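Local coordinates for protein glutamate--cysteine ligase GshA (Methylobacillus flagellatus KT, PDB 3K1T) that probably acts as a ligase that joins glutamate to cysteine, an early step in glutathione synthesis, at residues H211-F222 against L411-E422. Numbering follows the deposited sequence.
Sequences HFTAYDRVVEEF and LALLAATIELQE. With GOL (glycerol), chain H.
Leu411 lays its CD2 methyl over one face of the Phe222 ring, a CH-pi contact 3.9 Å from the centroid, while CD1 reaches the ring carbon CD2 of Phe222. The same Leu411 CD2 also lies 3.7 Å from Val218 CG1, and Leu411 CB meets the Tyr215 ring at its edge, at CE1. With an alanine at Phe222, both Leu411 methyls would probably lose their aromatic partner, opening a gap beside Trp32. Val218 is a knob in the hole formed by Leu411, Leu414, Ala415 and Ile418, its CG2 reaching the last three. Helices 211-222 and 411-421 cross at 124°, axes 8.3 Å apart at closest approach; helix 26-40 touches Leu411 and Leu414, strand 57-63 Tyr215 and Ala412. The Ala415 methyl rests 3.5 Å from Tyr215 CA, and Ala214 CB sits equally near Ala415 O. Glu419, with CG anti to its N (chi1 -179°), extends to His211: Glu419 OE1 takes a weak bond from His211 ND1 (3.4 Å); a water donates to His211 O and Glu419 OE1, and glycerol O3, probably from the crystallisation liquor, accepts from ND1 and donates to OE1. Finally Glu422 receives Arg217 end-on in a salt bridge, Arg217 NH1 to Glu422 OE1 (2.9 Å) and NH2 to OE2 (2.8 Å), guanidinium and carboxylate nearly coplanar.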
ATOM      1  N   HIS A 211      11.041 -10.110  25.197  1.00 15.49           N
ATOM      2  CA  HIS A 211      10.316 -10.376  23.942  1.00 16.91           C
ATOM      3  C   HIS A 211       9.051 -11.244  24.186  1.00 15.71           C
ATOM      4  O   HIS A 211       7.976 -10.960  23.668  1.00 15.52           O
ATOM      5  CB  HIS A 211      11.291 -11.052  22.972  1.00 17.25           C
ATOM      6  CG  HIS A 211      10.656 -11.742  21.809  1.00 22.18           C
ATOM      7  ND1 HIS A 211      10.412 -11.109  20.609  1.00 26.40           N
ATOM      8  CD2 HIS A 211      10.293 -13.038  21.634  1.00 26.68           C
ATOM      9  CE1 HIS A 211       9.912 -11.984  19.753  1.00 28.60           C
ATOM     10  NE2 HIS A 211       9.821 -13.159  20.352  1.00 27.91           N
ATOM     11  N   PHE A 212       9.194 -12.284  25.001  1.00 15.24           N
ATOM     12  CA  PHE A 212       8.102 -13.238  25.276  1.00 15.21           C
ATOM     13  C   PHE A 212       7.071 -12.612  26.210  1.00 14.81           C
ATOM     14  O   PHE A 212       5.892 -12.821  26.038  1.00 14.24           O
ATOM     15  CB  PHE A 212       8.666 -14.549  25.831  1.00 15.24           C
ATOM     16  CG  PHE A 212       9.705 -15.173  24.914  1.00 18.00           C
ATOM     17  CD1 PHE A 212       9.330 -15.912  23.817  1.00 21.54           C
ATOM     18  CD2 PHE A 212      11.058 -14.889  25.070  1.00 23.08           C
ATOM     19  CE1 PHE A 212      10.287 -16.473  22.934  1.00 20.82           C
ATOM     20  CE2 PHE A 212      12.024 -15.428  24.174  1.00 24.33           C
ATOM     21  CZ  PHE A 212      11.606 -16.239  23.113  1.00 24.69           C
ATOM     22  N   THR A 213       7.526 -11.820  27.174  1.00 14.59           N
ATOM     23  CA  THR A 213       6.651 -11.076  28.070  0.50 14.25           C
ATOM     24  C   THR A 213       5.817 -10.049  27.293  1.00 14.53           C
ATOM     25  O   THR A 213       4.633  -9.852  27.554  1.00 14.37           O
ATOM     26  CB  THR A 213       7.480 -10.356  29.174  0.50 14.87           C
ATOM     27  OG1 THR A 213       8.277 -11.318  29.879  0.50 14.40           O
ATOM     28  CG2 THR A 213       6.574  -9.631  30.157  0.50 13.03           C
ATOM     29  N   ALA A 214       6.446  -9.378  26.329  1.00 14.37           N
ATOM     30  CA  ALA A 214       5.744  -8.359  25.555  1.00 14.63           C
ATOM     31  C   ALA A 214       4.627  -9.015  24.711  1.00 13.52           C
ATOM     32  O   ALA A 214       3.520  -8.504  24.655  1.00 12.76           O
ATOM     33  CB  ALA A 214       6.723  -7.531  24.645  1.00 13.98           C
ATOM     34  N   TYR A 215       4.908 -10.173  24.119  1.00 12.47           N
ATOM     35  CA  TYR A 215       3.898 -10.899  23.357  1.00 12.36           C
ATOM     36  C   TYR A 215       2.763 -11.409  24.285  1.00 12.99           C
ATOM     37  O   TYR A 215       1.598 -11.268  23.953  1.00 11.64           O
ATOM     38  CB  TYR A 215       4.525 -12.017  22.523  1.00 12.38           C
ATOM     39  CG  TYR A 215       3.519 -12.701  21.619  1.00 12.52           C
ATOM     40  CD1 TYR A 215       2.934 -12.011  20.559  1.00 11.47           C
ATOM     41  CD2 TYR A 215       3.148 -14.016  21.828  1.00 11.87           C
ATOM     42  CE1 TYR A 215       1.999 -12.621  19.727  1.00 12.53           C
ATOM     43  CE2 TYR A 215       2.206 -14.648  21.004  1.00 11.12           C
ATOM     44  CZ  TYR A 215       1.645 -13.945  19.944  1.00 10.50           C
ATOM     45  OH  TYR A 215       0.700 -14.553  19.140  1.00 12.04           O
ATOM     46  N   ASP A 216       3.097 -11.904  25.485  1.00 12.79           N
ATOM     47  CA  ASP A 216       2.076 -12.211  26.476  1.00 13.72           C
ATOM     48  C   ASP A 216       1.115 -11.051  26.711  1.00 14.37           C
ATOM     49  O   ASP A 216      -0.099 -11.241  26.731  1.00 13.22           O
ATOM     50  CB  ASP A 216       2.680 -12.562  27.852  1.00 13.66           C
ATOM     51  CG  ASP A 216       3.288 -13.942  27.936  1.00 16.57           C
ATOM     52  OD1 ASP A 216       3.210 -14.752  26.993  1.00 16.59           O
ATOM     53  OD2 ASP A 216       3.826 -14.242  29.053  1.00 19.62           O
ATOM     54  N   ARG A 217       1.648  -9.851  26.914  1.00 14.94           N
ATOM     55  CA  ARG A 217       0.828  -8.667  27.163  0.70 15.98           C
ATOM     56  C   ARG A 217      -0.090  -8.357  25.973  1.00 14.99           C
ATOM     57  O   ARG A 217      -1.231  -8.023  26.156  1.00 15.39           O
ATOM     58  CB  ARG A 217       1.711  -7.441  27.430  0.70 16.59           C
ATOM     59  CG  ARG A 217       2.400  -7.485  28.793  0.70 21.63           C
ATOM     60  CD  ARG A 217       3.663  -6.613  28.786  0.70 26.26           C
ATOM     61  NE  ARG A 217       3.384  -5.185  28.567  0.70 28.83           N
ATOM     62  CZ  ARG A 217       4.288  -4.310  28.111  0.70 31.47           C
ATOM     63  NH1 ARG A 217       5.514  -4.724  27.788  0.70 32.28           N
ATOM     64  NH2 ARG A 217       3.957  -3.028  27.948  0.70 30.08           N
ATOM     65  N   VAL A 218       0.434  -8.452  24.753  1.00 13.58           N
ATOM     66  CA  VAL A 218      -0.403  -8.236  23.550  1.00 12.62           C
ATOM     67  C   VAL A 218      -1.550  -9.271  23.477  1.00 13.11           C
ATOM     68  O   VAL A 218      -2.723  -8.918  23.267  1.00 13.08           O
ATOM     69  CB  VAL A 218       0.437  -8.271  22.250  1.00 13.45           C
ATOM     70  CG1 VAL A 218      -0.472  -8.417  20.982  1.00 10.34           C
ATOM     71  CG2 VAL A 218       1.339  -6.993  22.148  1.00 11.66           C
ATOM     72  N   VAL A 219      -1.229 -10.540  23.670  1.00 12.48           N
ATOM     73  CA  VAL A 219      -2.232 -11.608  23.609  1.00 13.04           C
ATOM     74  C   VAL A 219      -3.266 -11.481  24.742  1.00 14.47           C
ATOM     75  O   VAL A 219      -4.442 -11.762  24.532  1.00 14.35           O
ATOM     76  CB  VAL A 219      -1.577 -13.004  23.610  1.00 13.60           C
ATOM     77  CG1 VAL A 219      -2.629 -14.134  23.771  1.00 12.84           C
ATOM     78  CG2 VAL A 219      -0.745 -13.205  22.288  1.00 13.88           C
ATOM     79  N   GLU A 220      -2.837 -11.032  25.918  1.00 15.76           N
ATOM     80  CA  GLU A 220      -3.738 -10.802  27.053  1.00 18.20           C
ATOM     81  C   GLU A 220      -4.785  -9.765  26.733  1.00 17.67           C
ATOM     82  O   GLU A 220      -5.873  -9.831  27.269  1.00 17.35           O
ATOM     83  CB  GLU A 220      -2.989 -10.318  28.298  1.00 19.65           C
ATOM     84  CG  GLU A 220      -2.279 -11.403  29.061  1.00 27.50           C
ATOM     85  CD  GLU A 220      -1.222 -10.828  30.054  1.00 36.95           C
ATOM     86  OE1 GLU A 220      -1.333  -9.622  30.476  1.00 40.55           O
ATOM     87  OE2 GLU A 220      -0.291 -11.604  30.390  1.00 41.57           O
ATOM     88  N   GLU A 221      -4.474  -8.824  25.847  1.00 17.24           N
ATOM     89  CA  GLU A 221      -5.486  -7.888  25.403  1.00 17.74           C
ATOM     90  C   GLU A 221      -6.296  -8.394  24.209  1.00 16.53           C
ATOM     91  O   GLU A 221      -7.521  -8.204  24.143  1.00 15.63           O
ATOM     92  CB  GLU A 221      -4.864  -6.546  25.092  1.00 19.15           C
ATOM     93  CG  GLU A 221      -5.940  -5.549  24.738  1.00 24.73           C
ATOM     94  CD  GLU A 221      -5.428  -4.134  24.602  1.00 30.34           C
ATOM     95  OE1 GLU A 221      -4.232  -3.910  24.930  1.00 33.51           O
ATOM     96  OE2 GLU A 221      -6.240  -3.282  24.131  1.00 28.23           O
ATOM     97  N   PHE A 222      -5.622  -9.029  23.249  1.00 15.05           N
ATOM     98  CA  PHE A 222      -6.286  -9.457  22.032  1.00 14.07           C
ATOM     99  C   PHE A 222      -7.212 -10.645  22.220  1.00 13.60           C
ATOM    100  O   PHE A 222      -8.294 -10.681  21.645  1.00 14.58           O
ATOM    101  CB  PHE A 222      -5.247  -9.767  20.951  1.00 14.04           C
ATOM    102  CG  PHE A 222      -5.834 -10.013  19.599  1.00 11.41           C
ATOM    103  CD1 PHE A 222      -6.224  -8.945  18.794  1.00 13.73           C
ATOM    104  CD2 PHE A 222      -5.937 -11.286  19.108  1.00 13.05           C
ATOM    105  CE1 PHE A 222      -6.768  -9.189  17.500  1.00 13.62           C
ATOM    106  CE2 PHE A 222      -6.469 -11.535  17.845  1.00 13.29           C
ATOM    107  CZ  PHE A 222      -6.872 -10.485  17.036  1.00 13.04           C
ATOM    108  N   LEU A 411       0.306  -9.274  15.487  1.00 10.87           N
ATOM    109  CA  LEU A 411       0.401  -9.316  16.965  1.00 10.55           C
ATOM    110  C   LEU A 411       1.853  -9.415  17.399  1.00 11.55           C
ATOM    111  O   LEU A 411       2.279  -8.716  18.325  1.00 11.22           O
ATOM    112  CB  LEU A 411      -0.410 -10.480  17.552  1.00 10.89           C
ATOM    113  CG  LEU A 411      -1.926 -10.468  17.328  1.00 11.24           C
ATOM    114  CD1 LEU A 411      -2.530 -11.824  17.869  1.00 12.13           C
ATOM    115  CD2 LEU A 411      -2.547  -9.276  18.045  1.00 11.32           C
ATOM    116  N   ALA A 412       2.612 -10.285  16.738  1.00 12.09           N
ATOM    117  CA  ALA A 412       4.057 -10.425  17.039  1.00 12.24           C
ATOM    118  C   ALA A 412       4.821  -9.123  16.695  1.00 11.14           C
ATOM    119  O   ALA A 412       5.723  -8.711  17.417  1.00 10.91           O
ATOM    120  CB  ALA A 412       4.648 -11.628  16.287  1.00 10.41           C
ATOM    121  N   LEU A 413       4.469  -8.477  15.588  1.00 11.66           N
ATOM    122  CA  LEU A 413       5.037  -7.161  15.251  1.00 12.69           C
ATOM    123  C   LEU A 413       4.784  -6.108  16.312  1.00 12.58           C
ATOM    124  O   LEU A 413       5.701  -5.364  16.716  1.00 11.11           O
ATOM    125  CB  LEU A 413       4.491  -6.666  13.898  1.00 12.65           C
ATOM    126  CG  LEU A 413       5.139  -5.406  13.339  1.00 16.55           C
ATOM    127  CD1 LEU A 413       6.505  -5.788  12.793  1.00 15.74           C
ATOM    128  CD2 LEU A 413       4.262  -4.751  12.222  1.00 14.66           C
ATOM    129  N   LEU A 414       3.548  -6.041  16.797  1.00 12.90           N
ATOM    130  CA  LEU A 414       3.187  -5.093  17.839  1.00 13.74           C
ATOM    131  C   LEU A 414       3.999  -5.354  19.125  1.00 14.36           C
ATOM    132  O   LEU A 414       4.559  -4.416  19.746  1.00 12.67           O
ATOM    133  CB  LEU A 414       1.670  -5.207  18.132  1.00 14.16           C
ATOM    134  CG  LEU A 414       1.111  -4.335  19.249  1.00 15.84           C
ATOM    135  CD1 LEU A 414       1.433  -2.836  18.977  1.00 13.91           C
ATOM    136  CD2 LEU A 414      -0.408  -4.550  19.385  1.00 13.26           C
ATOM    137  N   ALA A 415       4.119  -6.624  19.484  1.00 13.77           N
ATOM    138  CA  ALA A 415       4.889  -6.978  20.646  1.00 14.81           C
ATOM    139  C   ALA A 415       6.359  -6.533  20.526  1.00 15.34           C
ATOM    140  O   ALA A 415       6.925  -5.991  21.504  1.00 15.86           O
ATOM    141  CB  ALA A 415       4.805  -8.516  20.924  1.00 13.98           C
ATOM    142  N   ALA A 416       6.969  -6.778  19.370  1.00 15.07           N
ATOM    143  CA  ALA A 416       8.369  -6.362  19.108  1.00 15.79           C
ATOM    144  C   ALA A 416       8.519  -4.830  19.184  1.00 16.61           C
ATOM    145  O   ALA A 416       9.519  -4.333  19.757  1.00 16.60           O
ATOM    146  CB  ALA A 416       8.847  -6.875  17.775  1.00 15.63           C
ATOM    147  N   THR A 417       7.514  -4.112  18.687  1.00 16.27           N
ATOM    148  CA  THR A 417       7.471  -2.649  18.700  1.00 18.41           C
ATOM    149  C   THR A 417       7.446  -2.120  20.144  1.00 19.76           C
ATOM    150  O   THR A 417       8.228  -1.229  20.515  1.00 19.47           O
ATOM    151  CB  THR A 417       6.230  -2.133  17.948  1.00 17.92           C
ATOM    152  OG1 THR A 417       6.285  -2.626  16.616  1.00 19.32           O
ATOM    153  CG2 THR A 417       6.140  -0.567  17.952  1.00 19.97           C
ATOM    154  N   ILE A 418       6.573  -2.702  20.950  1.00 20.66           N
ATOM    155  CA  ILE A 418       6.465  -2.373  22.378  1.00 22.26           C
ATOM    156  C   ILE A 418       7.793  -2.687  23.095  1.00 23.78           C
ATOM    157  O   ILE A 418       8.360  -1.810  23.790  1.00 24.26           O
ATOM    158  CB  ILE A 418       5.254  -3.076  23.036  1.00 21.79           C
ATOM    159  CG1 ILE A 418       3.947  -2.543  22.443  1.00 22.25           C
ATOM    160  CG2 ILE A 418       5.286  -2.910  24.585  1.00 23.28           C
ATOM    161  CD1 ILE A 418       2.661  -3.372  22.782  1.00 22.17           C
ATOM    162  N   GLU A 419       8.306  -3.899  22.918  1.00 25.08           N
ATOM    163  CA  GLU A 419       9.585  -4.295  23.475  1.00 27.05           C
ATOM    164  C   GLU A 419      10.707  -3.296  23.155  1.00 28.92           C
ATOM    165  O   GLU A 419      11.450  -2.900  24.056  1.00 29.46           O
ATOM    166  CB  GLU A 419       9.974  -5.673  22.947  1.00 27.27           C
ATOM    167  CG  GLU A 419      11.295  -6.281  23.433  1.00 29.17           C
ATOM    168  CD  GLU A 419      11.770  -7.486  22.564  1.00 32.09           C
ATOM    169  OE1 GLU A 419      11.052  -7.918  21.609  1.00 34.13           O
ATOM    170  OE2 GLU A 419      12.870  -8.004  22.830  1.00 33.76           O
ATOM    171  N   LEU A 420      10.856  -2.940  21.881  1.00 29.76           N
ATOM    172  CA  LEU A 420      11.914  -2.033  21.426  1.00 32.19           C
ATOM    173  C   LEU A 420      11.729  -0.617  22.017  1.00 33.50           C
ATOM    174  O   LEU A 420      12.702   0.009  22.414  1.00 33.49           O
ATOM    175  CB  LEU A 420      11.985  -2.012  19.881  1.00 32.19           C
ATOM    176  CG  LEU A 420      13.158  -1.341  19.138  1.00 36.72           C
ATOM    177  CD1 LEU A 420      14.475  -2.109  19.338  1.00 37.60           C
ATOM    178  CD2 LEU A 420      12.875  -1.161  17.603  1.00 36.29           C
ATOM    179  N   GLN A 421      10.495  -0.132  22.117  1.00 35.76           N
ATOM    180  CA  GLN A 421      10.232   1.166  22.747  1.00 38.80           C
ATOM    181  C   GLN A 421      10.709   1.174  24.191  1.00 40.83           C
ATOM    182  O   GLN A 421      11.205   2.182  24.654  1.00 40.08           O
ATOM    183  CB  GLN A 421       8.742   1.530  22.744  1.00 38.96           C
ATOM    184  CG  GLN A 421       8.217   1.856  21.381  1.00 42.04           C
ATOM    185  CD  GLN A 421       7.026   2.816  21.359  1.00 45.24           C
ATOM    186  OE1 GLN A 421       6.500   3.255  22.406  1.00 46.99           O
ATOM    187  NE2 GLN A 421       6.603   3.162  20.139  1.00 44.46           N
ATOM    188  N   GLU A 422      10.561   0.034  24.867  1.00 43.38           N
ATOM    189  CA  GLU A 422      10.850  -0.106  26.301  1.00 46.10           C
ATOM    190  C   GLU A 422      12.335  -0.400  26.614  1.00 48.94           C
ATOM    191  O   GLU A 422      12.734  -0.410  27.780  1.00 49.35           O
ATOM    192  CB  GLU A 422       9.903  -1.153  26.941  1.00 45.67           C
ATOM    193  CG  GLU A 422       8.423  -0.692  26.940  1.00 44.67           C
ATOM    194  CD  GLU A 422       7.410  -1.750  27.444  1.00 43.89           C
ATOM    195  OE1 GLU A 422       7.804  -2.918  27.663  1.00 42.68           O
ATOM    196  OE2 GLU A 422       6.202  -1.406  27.601  1.00 39.88           O
TER
HETATM  197  C1  GOL H 438      14.844  -8.477  16.765  1.00 38.72           C
HETATM  198  O1  GOL H 438      15.061  -9.049  15.463  1.00 26.52           O
HETATM  199  C2  GOL H 438      13.894  -9.162  17.793  1.00 41.45           C
HETATM  200  O2  GOL H 438      13.586 -10.516  17.578  1.00 43.41           O
HETATM  201  C3  GOL H 438      12.533  -8.502  17.920  1.00 44.63           C
HETATM  202  O3  GOL H 438      11.848  -8.864  19.119  1.00 47.33           O
HETATM  203  O   HOH W   1       8.162  -9.308  21.304  1.00 26.29           O